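Local coordinates for major capsid protein (Faustovirus, PDB 5J7O) that probably forms the outer capsid shell of a large double-stranded DNA virus, assembling as a trimer of double jelly-roll subunits, at residues Lys75-Thr80 and Asn391-Ile396; Thr112-Gly117 and Asn173-Cys178; Leu133-Val138 and Thr164-Ala169; Glu347-Thr352 and Val362-Tyr367; Gln543-Tyr548 and Gly565-Asn570. One frame throughout, in Å; residues are numbered along the deposited sequence.

How the contacts relate
Contact 5 is fully buried, a helix packed across an edge strand about 17 Å from the chain centre, and its chemistry is largely apolar and aromatic. Contact 2 is buried too, but small: two segments lean together on one valine and one alanine. Contacts 1 and 4 are partly buried antiparallel strand pairings. Contact 1 adds a salt-bridge network, contact 4 a beta bulge and leucine packing. Contact 3, on the surface, joins two loops through one backbone bond and a water; residues 164-169 lead straight into the strand that contact 2 uses. Contacts 1 and 5 also come together between subunits, where F544 of one copy meets Y395 of another.

Contact 1: residues Lys75-Thr80 and Asn391-Ile396; sequences KTRPNT and NIELYI
K75 and R77 hold E393 between them, both converging on OE2. K75 NZ donates to E393 OE2 at 2.9 Å on the syn side of the carboxylate, in a salt bridge. R77 instead lays its guanidinium flat against the carboxylate, the planes 8° apart, with OE2 3.5 Å from CZ. No N-H points at that oxygen, so this longer ion pair works through charge alone. The in-plane N-H of R77 NH1 goes to N391 OD1, 2.8 Å away and nearly in line with its C=O bond, with the amide plane almost perpendicular to the guanidinium. Before bending at its last torsion to bring the amine round to E393, the K75 chain runs alongside Y395, and its CB sits squarely over the ring, 3.7 Å from the centroid. Behind these side chains, T76 and L394 form an antiparallel hydrogen-bonded pair, T76 N to L394 O and L394 N to T76 O both 3.0 Å. A water donates to E393 OE1 at 2.6 Å. Farther out, F296 meets Y395 edge-to-face, and Y540 of the second subunit packs on K75. Two cations sharing one carboxylate would be expected to keep E393 ionised beside the last paired residue, T76.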
# COMPACT_ATOMS: atom_id res chain seq x y z
N LYS B 75 8.57 -2.15 -33.82
CA LYS B 75 7.52 -1.14 -33.80
C LYS B 75 7.18 -0.70 -35.21
O LYS B 75 8.07 -0.57 -36.06
CB LYS B 75 7.93 0.06 -32.94
CG LYS B 75 9.14 0.84 -33.43
CD LYS B 75 9.55 1.89 -32.41
CE LYS B 75 10.66 2.79 -32.93
NZ LYS B 75 10.16 3.79 -33.91
N THR B 76 5.89 -0.49 -35.46
CA THR B 76 5.42 -0.11 -36.79
C THR B 76 4.39 1.00 -36.66
O THR B 76 3.79 1.21 -35.60
CB THR B 76 4.81 -1.31 -37.53
OG1 THR B 76 4.54 -0.95 -38.89
CG2 THR B 76 3.51 -1.75 -36.86
N ARG B 77 4.20 1.73 -37.75
CA ARG B 77 3.30 2.86 -37.83
C ARG B 77 1.97 2.44 -38.45
O ARG B 77 1.88 1.42 -39.13
CB ARG B 77 3.93 3.99 -38.65
CG ARG B 77 5.19 4.55 -38.04
CD ARG B 77 5.53 5.91 -38.62
NE ARG B 77 6.70 6.50 -37.97
CZ ARG B 77 6.67 7.12 -36.80
NH1 ARG B 77 5.52 7.25 -36.14
NH2 ARG B 77 7.78 7.62 -36.28
N PRO B 78 0.90 3.21 -38.21
CA PRO B 78 -0.39 2.85 -38.79
C PRO B 78 -0.44 3.09 -40.29
O PRO B 78 0.30 3.90 -40.85
CB PRO B 78 -1.37 3.78 -38.06
CG PRO B 78 -0.55 4.94 -37.65
CD PRO B 78 0.80 4.38 -37.32
N ASN B 79 -1.34 2.36 -40.94
CA ASN B 79 -1.60 2.52 -42.36
C ASN B 79 -2.49 3.71 -42.67
O ASN B 79 -2.73 3.99 -43.85
CB ASN B 79 -2.24 1.25 -42.93
CG ASN B 79 -1.60 -0.02 -42.41
OD1 ASN B 79 -0.38 -0.13 -42.33
ND2 ASN B 79 -2.43 -0.99 -42.04
N THR B 80 -2.98 4.41 -41.65
CA THR B 80 -4.03 5.40 -41.81
C THR B 80 -3.54 6.83 -41.60
O THR B 80 -4.31 7.72 -41.22
CB THR B 80 -5.18 5.10 -40.85
OG1 THR B 80 -4.66 4.78 -39.55
CG2 THR B 80 -5.99 3.91 -41.36
N ASN B 391 2.34 11.01 -31.90
CA ASN B 391 2.91 9.74 -32.35
C ASN B 391 2.06 8.60 -31.81
O ASN B 391 1.60 8.64 -30.67
CB ASN B 391 4.36 9.59 -31.88
CG ASN B 391 4.98 8.27 -32.31
OD1 ASN B 391 5.22 8.05 -33.49
ND2 ASN B 391 5.24 7.40 -31.35
N ILE B 392 1.87 7.58 -32.65
CA ILE B 392 1.28 6.32 -32.19
C ILE B 392 1.90 5.18 -32.98
O ILE B 392 1.91 5.18 -34.22
CB ILE B 392 -0.26 6.34 -32.29
CG1 ILE B 392 -0.86 5.10 -31.63
CG2 ILE B 392 -0.74 6.46 -33.74
CD1 ILE B 392 -2.35 5.19 -31.40
N GLU B 393 2.47 4.21 -32.26
CA GLU B 393 3.17 3.09 -32.87
C GLU B 393 2.85 1.82 -32.12
O GLU B 393 2.72 1.83 -30.89
CB GLU B 393 4.69 3.32 -32.88
CG GLU B 393 5.19 4.28 -33.95
CD GLU B 393 6.68 4.54 -33.84
OE1 GLU B 393 7.13 5.01 -32.78
OE2 GLU B 393 7.41 4.27 -34.82
N LEU B 394 2.71 0.72 -32.85
CA LEU B 394 2.44 -0.59 -32.27
C LEU B 394 3.74 -1.36 -32.11
O LEU B 394 4.47 -1.56 -33.08
CB LEU B 394 1.46 -1.39 -33.13
CG LEU B 394 1.28 -2.85 -32.72
CD1 LEU B 394 0.72 -2.95 -31.31
CD2 LEU B 394 0.39 -3.59 -33.71
N TYR B 395 4.04 -1.78 -30.88
CA TYR B 395 5.21 -2.58 -30.58
C TYR B 395 4.80 -4.05 -30.50
O TYR B 395 3.87 -4.40 -29.77
CB TYR B 395 5.85 -2.14 -29.26
CG TYR B 395 6.56 -0.81 -29.31
CD1 TYR B 395 5.89 0.35 -29.69
CD2 TYR B 395 7.90 -0.71 -28.95
CE1 TYR B 395 6.54 1.57 -29.73
CE2 TYR B 395 8.56 0.51 -28.99
CZ TYR B 395 7.87 1.64 -29.38
OH TYR B 395 8.52 2.86 -29.42
N ILE B 396 5.49 -4.89 -31.26
CA ILE B 396 5.16 -6.31 -31.36
C ILE B 396 6.40 -7.12 -31.02
O ILE B 396 7.46 -6.93 -31.62
CB ILE B 396 4.65 -6.68 -32.77
CG1 ILE B 396 3.52 -5.74 -33.20
CG2 ILE B 396 4.18 -8.13 -32.80
CD1 ILE B 396 3.17 -5.86 -34.66
O HOH W 1 8.95 6.88 -32.83

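Contact 2: residues Thr112-Gly117 and Asn173-Cys178; sequences TSASAG and NFVRYC
N173 faces A114 with its backbone, its O lying 3.3 Å from A114 CB, while its side-chain amide is gripped at both ends from elsewhere: OD1 accepts from A378 N and ND2 donates to S381 O. The same loop holds the other segment, since S381 OG donates to S115 O. Between the two segments themselves the contact is van der Waals only. V175 reaches across with both methyls. CG1, anti to its own carbonyl carbon (chi1 -72°), lies 3.7 Å from A114 N and 4.1 Å from A114 CB; CG2 comes to 3.6 Å from T112 O. The valine thus bridges the two backbones where they stand too far apart to pair, with the CA atoms of S113 and V175 6.1 Å apart. Backbone pairing is found just beyond, between G117 and A171. F174, pointing away from residues 112-117, packs on L238 of the third subunit. Here the segment leading into strand 116-118 diverges from strand 170-177, within the small antiparallel sheet that 333-336 completes, in a double jelly-roll capsid subunit.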
# COMPACT_ATOMS: atom_id res chain seq x y z
N THR B 112 -0.46 20.65 -23.50
CA THR B 112 -1.69 21.37 -23.80
C THR B 112 -2.08 22.24 -22.62
O THR B 112 -1.71 21.98 -21.48
CB THR B 112 -2.81 20.39 -24.17
OG1 THR B 112 -3.93 21.11 -24.70
CG2 THR B 112 -3.24 19.59 -22.96
N SER B 113 -2.85 23.29 -22.92
CA SER B 113 -3.33 24.22 -21.91
C SER B 113 -4.68 24.77 -22.35
O SER B 113 -5.07 24.64 -23.51
CB SER B 113 -2.33 25.35 -21.67
OG SER B 113 -2.23 26.20 -22.80
N ALA B 114 -5.38 25.40 -21.41
CA ALA B 114 -6.68 25.97 -21.70
C ALA B 114 -6.54 27.34 -22.35
O ALA B 114 -5.49 27.98 -22.28
CB ALA B 114 -7.51 26.07 -20.42
N SER B 115 -7.62 27.78 -22.99
CA SER B 115 -7.62 29.09 -23.62
C SER B 115 -7.89 30.18 -22.60
O SER B 115 -8.37 29.93 -21.49
CB SER B 115 -8.66 29.15 -24.74
OG SER B 115 -9.98 29.08 -24.23
N ALA B 116 -7.58 31.42 -22.98
CA ALA B 116 -7.75 32.55 -22.07
C ALA B 116 -9.22 32.88 -21.88
O ALA B 116 -10.00 32.88 -22.84
CB ALA B 116 -7.00 33.77 -22.59
N GLY B 117 -9.60 33.16 -20.64
CA GLY B 117 -10.96 33.50 -20.29
C GLY B 117 -11.00 34.74 -19.40
O GLY B 117 -10.12 35.59 -19.44
N ASN B 173 -8.28 28.67 -16.97
CA ASN B 173 -8.50 27.40 -16.29
C ASN B 173 -7.28 26.50 -16.43
O ASN B 173 -6.44 26.67 -17.32
CB ASN B 173 -9.73 26.70 -16.85
CG ASN B 173 -11.03 27.39 -16.47
OD1 ASN B 173 -11.15 27.94 -15.38
ND2 ASN B 173 -12.00 27.36 -17.37
N PHE B 174 -7.19 25.52 -15.53
CA PHE B 174 -6.19 24.48 -15.64
C PHE B 174 -6.75 23.30 -16.43
O PHE B 174 -7.95 23.22 -16.71
CB PHE B 174 -5.72 24.02 -14.26
CG PHE B 174 -4.79 24.99 -13.58
CD1 PHE B 174 -4.46 26.20 -14.17
CD2 PHE B 174 -4.23 24.69 -12.35
CE1 PHE B 174 -3.60 27.09 -13.54
CE2 PHE B 174 -3.37 25.57 -11.72
CZ PHE B 174 -3.05 26.77 -12.32
N VAL B 175 -5.87 22.37 -16.79
CA VAL B 175 -6.27 21.18 -17.53
C VAL B 175 -5.85 19.95 -16.75
O VAL B 175 -4.87 19.95 -16.00
CB VAL B 175 -5.68 21.16 -18.96
CG1 VAL B 175 -6.36 22.19 -19.83
CG2 VAL B 175 -4.18 21.39 -18.92
N ARG B 176 -6.62 18.88 -16.93
CA ARG B 176 -6.36 17.61 -16.29
C ARG B 176 -6.77 16.50 -17.24
O ARG B 176 -7.63 16.70 -18.11
CB ARG B 176 -7.12 17.46 -14.97
CG ARG B 176 -8.34 16.56 -15.07
CD ARG B 176 -9.30 16.80 -13.92
NE ARG B 176 -8.71 16.52 -12.62
CZ ARG B 176 -9.17 17.01 -11.47
NH1 ARG B 176 -10.22 17.82 -11.46
NH2 ARG B 176 -8.57 16.70 -10.32
N TYR B 177 -6.16 15.34 -17.08
CA TYR B 177 -6.60 14.14 -17.78
C TYR B 177 -7.56 13.34 -16.90
O TYR B 177 -7.50 13.39 -15.67
CB TYR B 177 -5.40 13.26 -18.17
CG TYR B 177 -4.72 13.72 -19.44
CD1 TYR B 177 -3.67 14.63 -19.39
CD2 TYR B 177 -5.13 13.26 -20.68
CE1 TYR B 177 -3.04 15.06 -20.55
CE2 TYR B 177 -4.52 13.69 -21.85
CZ TYR B 177 -3.47 14.59 -21.78
OH TYR B 177 -2.86 15.01 -22.93
N CYS B 178 -8.46 12.61 -17.56
CA CYS B 178 -9.30 11.68 -16.83
C CYS B 178 -8.44 10.58 -16.21
O CYS B 178 -7.29 10.36 -16.61
CB CYS B 178 -10.35 11.07 -17.75
SG CYS B 178 -9.69 9.91 -18.97

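Contact 3: residues Leu133-Val138 and Thr164-Ala169; sequences LTSTSV and TQTVAA
S135 makes the polar link, its O accepting from V167 N at 2.8 Å in an almost straight bond, 172° at the hydrogen. The donor lies nearly on the line of the carbonyl bond, and V167 leans in over the same oxygen, with CG2 3.3 Å from S135 O. On the side-chain level S135 CB rests against T166 CG2 at 3.8 Å. T136, next along, crosses obliquely over T166, its CG2 3.7 Å from T166 OG1, and its CB meets T164 CG2 at 3.8 Å. Both T164 and T166 swing CG2 anti to the backbone N, which carries these methyls to the opposing loop. T136 O is tied to Q165 O through a water that donates to both, the T136 end being weak. After this the first loop turns away: S137 O accepts from T134 N at 2.8 Å, closing the turn, and V138 rejoins a strand, bonded through its backbone to Q155. The second loop is set by a type II beta turn from T166 to A169, with A169 N on T166 O at 3.1 Å. With one direct bond and one bridging water at the surface, the hydrogen bonding between the loops runs entirely through backbone atoms, and the threonine and valine methyls supply the packing.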
# COMPACT_ATOMS: atom_id res chain seq x y z
N LEU B 133 -22.23 46.25 -4.58
CA LEU B 133 -21.62 45.44 -5.63
C LEU B 133 -20.46 46.21 -6.24
O LEU B 133 -20.66 47.29 -6.81
CB LEU B 133 -22.63 45.04 -6.70
CG LEU B 133 -22.06 44.18 -7.84
CD1 LEU B 133 -21.47 42.89 -7.29
CD2 LEU B 133 -23.12 43.89 -8.89
N THR B 134 -19.26 45.66 -6.12
CA THR B 134 -18.06 46.21 -6.73
C THR B 134 -17.62 45.29 -7.87
O THR B 134 -18.14 44.19 -8.04
CB THR B 134 -16.94 46.34 -5.67
OG1 THR B 134 -17.49 46.88 -4.46
CG2 THR B 134 -15.81 47.25 -6.14
N SER B 135 -16.67 45.78 -8.66
CA SER B 135 -15.98 44.89 -9.60
C SER B 135 -15.09 43.88 -8.88
O SER B 135 -14.63 42.93 -9.52
CB SER B 135 -15.14 45.72 -10.58
OG SER B 135 -14.26 46.59 -9.89
N THR B 136 -14.85 44.06 -7.58
CA THR B 136 -13.92 43.22 -6.83
C THR B 136 -14.53 42.53 -5.62
O THR B 136 -13.85 41.68 -5.02
CB THR B 136 -12.71 44.05 -6.37
OG1 THR B 136 -13.16 45.22 -5.69
CG2 THR B 136 -11.86 44.46 -7.57
N SER B 137 -15.76 42.85 -5.23
CA SER B 137 -16.39 42.17 -4.10
C SER B 137 -17.89 42.42 -4.13
O SER B 137 -18.36 43.42 -4.69
CB SER B 137 -15.80 42.64 -2.77
OG SER B 137 -16.21 43.96 -2.46
N VAL B 138 -18.63 41.50 -3.52
CA VAL B 138 -20.07 41.63 -3.32
C VAL B 138 -20.34 41.56 -1.82
O VAL B 138 -19.93 40.59 -1.16
CB VAL B 138 -20.85 40.56 -4.10
CG1 VAL B 138 -20.27 39.17 -3.86
CG2 VAL B 138 -22.32 40.60 -3.72
N THR B 164 -6.76 40.01 -4.65
CA THR B 164 -8.11 40.09 -5.19
C THR B 164 -8.08 40.21 -6.71
O THR B 164 -7.27 40.96 -7.28
CB THR B 164 -8.85 41.28 -4.58
OG1 THR B 164 -8.99 41.09 -3.17
CG2 THR B 164 -10.24 41.44 -5.20
N GLN B 165 -8.96 39.46 -7.37
CA GLN B 165 -9.07 39.45 -8.82
C GLN B 165 -10.33 40.20 -9.24
O GLN B 165 -11.41 39.97 -8.68
CB GLN B 165 -9.10 38.02 -9.36
CG GLN B 165 -7.90 37.19 -8.94
CD GLN B 165 -6.60 37.76 -9.45
OE1 GLN B 165 -6.37 37.84 -10.66
NE2 GLN B 165 -5.72 38.16 -8.53
N THR B 166 -10.19 41.08 -10.23
CA THR B 166 -11.31 41.89 -10.69
C THR B 166 -12.23 41.07 -11.59
O THR B 166 -11.77 40.25 -12.39
CB THR B 166 -10.80 43.12 -11.45
OG1 THR B 166 -9.83 43.80 -10.65
CG2 THR B 166 -11.94 44.07 -11.75
N VAL B 167 -13.54 41.28 -11.44
CA VAL B 167 -14.51 40.65 -12.32
C VAL B 167 -14.22 41.05 -13.76
O VAL B 167 -13.88 42.21 -14.05
CB VAL B 167 -15.94 41.03 -11.90
CG1 VAL B 167 -16.93 40.74 -13.02
CG2 VAL B 167 -16.33 40.28 -10.64
N ALA B 168 -14.33 40.08 -14.67
CA ALA B 168 -14.10 40.21 -16.10
C ALA B 168 -12.64 40.47 -16.45
O ALA B 168 -12.33 40.69 -17.63
CB ALA B 168 -14.96 41.31 -16.75
N ALA B 169 -11.73 40.47 -15.47
CA ALA B 169 -10.31 40.49 -15.78
C ALA B 169 -9.87 39.12 -16.27
O ALA B 169 -10.63 38.15 -16.25
CB ALA B 169 -9.50 40.92 -14.56
O HOH W 2 -13.55 39.83 -6.70

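Contact 4: residues Glu347-Thr352 and Val362-Tyr367; sequences ETLLTT and VLLTQY
Y367 stretches back along the opposite strand to E347. Its CG stands anti to the backbone N (chi1 168°), which lays the ring beside that strand and brings OH to E347 OE1, a bond modelled at 2.4 Å, very short and best read with caution as to its length. The carboxylate stands nearly perpendicular to the ring and meets it at the edge. L349 CD1 approaches the same ring edge, while L349 CB packs 3.8 Å from L364 CD1. On the other face of the sheet L350 and Q366 run side by side in the same direction, L350 CD2 touching the amide at NE2, 3.6 Å away. L364, with chi1 174°, sends CD1 across to the neighbouring strand, 3.4 Å from L350 O, on the face shared with L349 and T351. T351 turns CG2 onto L364 CA, and the T352 and T365 side chains cross at about a right angle, CG2 of the first against OG1 of the second. The backbone carries a classic beta bulge: T365 and Q366 both face L350. L350 N reaches Q366 O at 3.0 Å and T365 N reaches L350 O at 2.7 Å, both almost straight; T352 N to L363 O is more bent. The two strands form a hairpin in the middle of a larger sheet, with strand 149-158 beyond 341-351 and strand 503-521 beyond 364-375, while V498, F503 and R488 of the second subunit pack on L349, L364 and Y367.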
# COMPACT_ATOMS: atom_id res chain seq x y z
N GLU B 347 -18.60 37.85 8.69
CA GLU B 347 -18.14 38.55 9.88
C GLU B 347 -19.35 38.90 10.73
O GLU B 347 -20.35 39.41 10.22
CB GLU B 347 -17.36 39.81 9.52
CG GLU B 347 -16.07 39.56 8.76
CD GLU B 347 -15.50 40.82 8.17
OE1 GLU B 347 -14.53 41.37 8.73
OE2 GLU B 347 -16.02 41.27 7.13
N THR B 348 -19.26 38.62 12.03
CA THR B 348 -20.30 38.98 12.98
C THR B 348 -19.75 40.01 13.95
O THR B 348 -18.65 39.84 14.50
CB THR B 348 -20.80 37.75 13.75
OG1 THR B 348 -19.70 37.14 14.45
CG2 THR B 348 -21.41 36.74 12.79
N LEU B 349 -20.50 41.09 14.15
CA LEU B 349 -20.11 42.17 15.06
C LEU B 349 -21.16 42.26 16.17
O LEU B 349 -22.31 42.62 15.91
CB LEU B 349 -19.99 43.51 14.32
CG LEU B 349 -18.75 43.75 13.46
CD1 LEU B 349 -18.85 43.03 12.12
CD2 LEU B 349 -18.53 45.24 13.26
N LEU B 350 -20.75 41.93 17.39
CA LEU B 350 -21.63 42.01 18.55
C LEU B 350 -21.41 43.36 19.23
O LEU B 350 -20.46 43.53 20.00
CB LEU B 350 -21.38 40.85 19.51
CG LEU B 350 -22.12 40.88 20.85
CD1 LEU B 350 -23.63 40.90 20.64
CD2 LEU B 350 -21.71 39.70 21.71
N THR B 351 -22.27 44.32 18.94
CA THR B 351 -22.29 45.59 19.65
C THR B 351 -23.44 45.59 20.66
O THR B 351 -24.37 44.80 20.57
CB THR B 351 -22.44 46.78 18.69
OG1 THR B 351 -23.64 46.63 17.92
CG2 THR B 351 -21.24 46.85 17.75
N THR B 352 -23.34 46.49 21.63
CA THR B 352 -24.34 46.60 22.68
C THR B 352 -24.94 47.99 22.82
O THR B 352 -25.94 48.15 23.53
CB THR B 352 -23.75 46.20 24.05
OG1 THR B 352 -22.95 47.28 24.56
CG2 THR B 352 -22.88 44.96 23.91
N VAL B 362 -22.30 50.63 18.31
CA VAL B 362 -21.24 51.45 18.88
C VAL B 362 -20.23 50.62 19.66
O VAL B 362 -19.07 50.50 19.26
CB VAL B 362 -21.85 52.56 19.77
CG1 VAL B 362 -20.75 53.44 20.33
CG2 VAL B 362 -22.83 53.40 18.96
N LEU B 363 -20.65 50.05 20.79
CA LEU B 363 -19.73 49.35 21.69
C LEU B 363 -19.56 47.91 21.21
O LEU B 363 -20.34 47.03 21.55
CB LEU B 363 -20.24 49.40 23.13
CG LEU B 363 -19.23 49.23 24.27
CD1 LEU B 363 -19.84 49.69 25.59
CD2 LEU B 363 -18.73 47.80 24.40
N LEU B 364 -18.50 47.67 20.43
CA LEU B 364 -18.24 46.35 19.88
C LEU B 364 -17.54 45.48 20.92
O LEU B 364 -16.44 45.81 21.38
CB LEU B 364 -17.39 46.45 18.61
CG LEU B 364 -16.95 45.11 18.03
CD1 LEU B 364 -18.15 44.30 17.56
CD2 LEU B 364 -15.95 45.30 16.90
N THR B 365 -18.17 44.36 21.27
CA THR B 365 -17.66 43.44 22.28
C THR B 365 -16.95 42.23 21.68
O THR B 365 -15.83 41.90 22.10
CB THR B 365 -18.80 42.98 23.19
OG1 THR B 365 -19.29 44.09 23.95
CG2 THR B 365 -18.33 41.88 24.14
N GLN B 366 -17.57 41.56 20.72
CA GLN B 366 -17.03 40.35 20.12
C GLN B 366 -17.05 40.46 18.60
O GLN B 366 -18.02 40.97 18.02
CB GLN B 366 -17.80 39.11 20.56
CG GLN B 366 -17.86 38.90 22.06
CD GLN B 366 -18.72 37.70 22.44
OE1 GLN B 366 -18.85 36.75 21.67
NE2 GLN B 366 -19.31 37.75 23.63
N TYR B 367 -15.99 39.97 17.96
CA TYR B 367 -15.90 39.90 16.52
C TYR B 367 -15.52 38.48 16.12
O TYR B 367 -14.68 37.85 16.77
CB TYR B 367 -14.86 40.90 15.97
CG TYR B 367 -14.49 40.69 14.52
CD1 TYR B 367 -15.21 41.32 13.50
CD2 TYR B 367 -13.42 39.88 14.16
CE1 TYR B 367 -14.87 41.13 12.17
CE2 TYR B 367 -13.08 39.69 12.83
CZ TYR B 367 -13.81 40.31 11.84
OH TYR B 367 -13.46 40.13 10.53

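Contact 5: residues Gln543-Tyr548 and Gly565-Asn570; sequences QFYRDY and GALFLN
Y545 plants one turn of helix 542-552 on strand 567-570, an edge strand of an antiparallel sheet that probably belongs to the second jelly roll; the axes of 543-548 and 567-570 cross at 93°, 6.0 Å apart at closest. The apolar and aromatic contacts centre on that tyrosine. L569 CD2 lies over one ring face, 3.8 Å from the centroid and displaced toward the CD1 side, as a CH-pi contact, and F544 CD2 lies toward the rim of the opposite face. L567 CD2 packs against Y545 CB at 3.7 Å, with chi1 of Y545 at -55° turning the ring over toward L569. Y545 OH is bonded to V527 O, and Y537 meets the ring edge-to-face. F544 in turn meets the ring of Y395 of the third subunit. Of the backbone, F568 N donates to Y545 O at 3.2 Å, from well above the carbonyl plane, a bent bond that ties the strand to the helix. A566 O takes the flank of R546 instead: R546 CG is 3.3 Å from A566 O, and R546 CA makes a CA-H...O contact with it. The charged interactions belong to the end of R546, which leads away from the strand; its NH1 pairs with E522. R546 grips D547 side-on with two nitrogens, NE to OD1 and NH2 to OD2, each 2.8 Å.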
# COMPACT_ATOMS: atom_id res chain seq x y z
N GLN B 543 -21.69 -8.81 -2.31
CA GLN B 543 -20.37 -8.97 -1.71
C GLN B 543 -19.83 -10.38 -1.89
O GLN B 543 -18.61 -10.57 -1.80
CB GLN B 543 -20.41 -8.61 -0.23
CG GLN B 543 -21.29 -9.52 0.60
CD GLN B 543 -21.35 -9.12 2.06
OE1 GLN B 543 -22.42 -8.96 2.62
NE2 GLN B 543 -20.18 -8.98 2.68
N PHE B 544 -20.69 -11.37 -2.12
CA PHE B 544 -20.22 -12.72 -2.41
C PHE B 544 -19.40 -12.75 -3.69
O PHE B 544 -18.35 -13.40 -3.75
CB PHE B 544 -21.40 -13.68 -2.50
CG PHE B 544 -21.01 -15.12 -2.71
CD1 PHE B 544 -20.70 -15.94 -1.64
CD2 PHE B 544 -20.96 -15.66 -3.99
CE1 PHE B 544 -20.35 -17.26 -1.83
CE2 PHE B 544 -20.61 -16.98 -4.19
CZ PHE B 544 -20.30 -17.78 -3.11
N TYR B 545 -19.86 -12.04 -4.72
CA TYR B 545 -19.15 -12.00 -5.99
C TYR B 545 -18.02 -10.98 -6.01
O TYR B 545 -17.07 -11.13 -6.79
CB TYR B 545 -20.11 -11.70 -7.14
CG TYR B 545 -21.28 -12.65 -7.23
CD1 TYR B 545 -21.13 -13.93 -7.76
CD2 TYR B 545 -22.54 -12.28 -6.78
CE1 TYR B 545 -22.20 -14.80 -7.84
CE2 TYR B 545 -23.62 -13.14 -6.86
CZ TYR B 545 -23.44 -14.40 -7.40
OH TYR B 545 -24.51 -15.26 -7.48
N ARG B 546 -18.10 -9.93 -5.19
CA ARG B 546 -17.06 -8.91 -5.18
C ARG B 546 -15.91 -9.27 -4.26
O ARG B 546 -14.74 -9.07 -4.61
CB ARG B 546 -17.64 -7.56 -4.76
CG ARG B 546 -16.61 -6.45 -4.67
CD ARG B 546 -17.16 -5.27 -3.91
NE ARG B 546 -17.46 -5.61 -2.53
CZ ARG B 546 -18.45 -5.08 -1.83
NH1 ARG B 546 -19.26 -4.19 -2.39
NH2 ARG B 546 -18.65 -5.44 -0.57
N ASP B 547 -16.21 -9.80 -3.07
CA ASP B 547 -15.20 -10.04 -2.05
C ASP B 547 -14.81 -11.50 -1.91
O ASP B 547 -13.61 -11.82 -1.87
CB ASP B 547 -15.68 -9.49 -0.70
CG ASP B 547 -16.04 -8.02 -0.76
OD1 ASP B 547 -15.47 -7.31 -1.61
OD2 ASP B 547 -16.89 -7.58 0.03
N TYR B 548 -15.78 -12.41 -1.82
CA TYR B 548 -15.44 -13.80 -1.51
C TYR B 548 -14.80 -14.50 -2.70
O TYR B 548 -13.73 -15.11 -2.57
CB TYR B 548 -16.67 -14.57 -1.05
CG TYR B 548 -16.34 -16.02 -0.81
CD1 TYR B 548 -16.85 -17.02 -1.62
CD2 TYR B 548 -15.47 -16.39 0.21
CE1 TYR B 548 -16.53 -18.35 -1.41
CE2 TYR B 548 -15.14 -17.70 0.43
CZ TYR B 548 -15.68 -18.68 -0.38
OH TYR B 548 -15.35 -20.00 -0.15
N GLY B 565 -18.40 -1.93 -6.91
CA GLY B 565 -19.37 -2.44 -7.86
C GLY B 565 -18.84 -3.46 -8.83
O GLY B 565 -19.53 -3.79 -9.80
N ALA B 566 -17.63 -3.98 -8.61
CA ALA B 566 -17.02 -4.94 -9.52
C ALA B 566 -17.31 -6.35 -9.02
O ALA B 566 -16.87 -6.73 -7.92
CB ALA B 566 -15.51 -4.70 -9.63
N LEU B 567 -18.03 -7.13 -9.82
CA LEU B 567 -18.42 -8.48 -9.46
C LEU B 567 -17.80 -9.48 -10.43
O LEU B 567 -17.63 -9.18 -11.62
CB LEU B 567 -19.94 -8.65 -9.42
CG LEU B 567 -20.65 -8.17 -8.15
CD1 LEU B 567 -20.64 -6.65 -8.03
CD2 LEU B 567 -22.07 -8.70 -8.09
N PHE B 568 -17.47 -10.66 -9.92
CA PHE B 568 -16.75 -11.69 -10.66
C PHE B 568 -17.52 -12.99 -10.54
O PHE B 568 -17.52 -13.62 -9.48
CB PHE B 568 -15.32 -11.83 -10.13
CG PHE B 568 -14.44 -12.73 -10.95
CD1 PHE B 568 -14.37 -14.09 -10.68
CD2 PHE B 568 -13.67 -12.21 -11.98
CE1 PHE B 568 -13.55 -14.91 -11.43
CE2 PHE B 568 -12.85 -13.04 -12.73
CZ PHE B 568 -12.79 -14.39 -12.46
N LEU B 569 -18.19 -13.40 -11.62
CA LEU B 569 -18.96 -14.64 -11.65
C LEU B 569 -18.08 -15.75 -12.20
O LEU B 569 -17.82 -15.80 -13.41
CB LEU B 569 -20.22 -14.47 -12.50
CG LEU B 569 -21.03 -13.17 -12.41
CD1 LEU B 569 -22.19 -13.21 -13.39
CD2 LEU B 569 -21.52 -12.92 -11.00
N ASN B 570 -17.62 -16.64 -11.33
CA ASN B 570 -16.63 -17.65 -11.69
C ASN B 570 -17.28 -18.99 -12.00
O ASN B 570 -18.24 -19.40 -11.33
CB ASN B 570 -15.60 -17.81 -10.57
CG ASN B 570 -14.49 -18.78 -10.93
OD1 ASN B 570 -14.25 -19.05 -12.11
ND2 ASN B 570 -13.80 -19.29 -9.92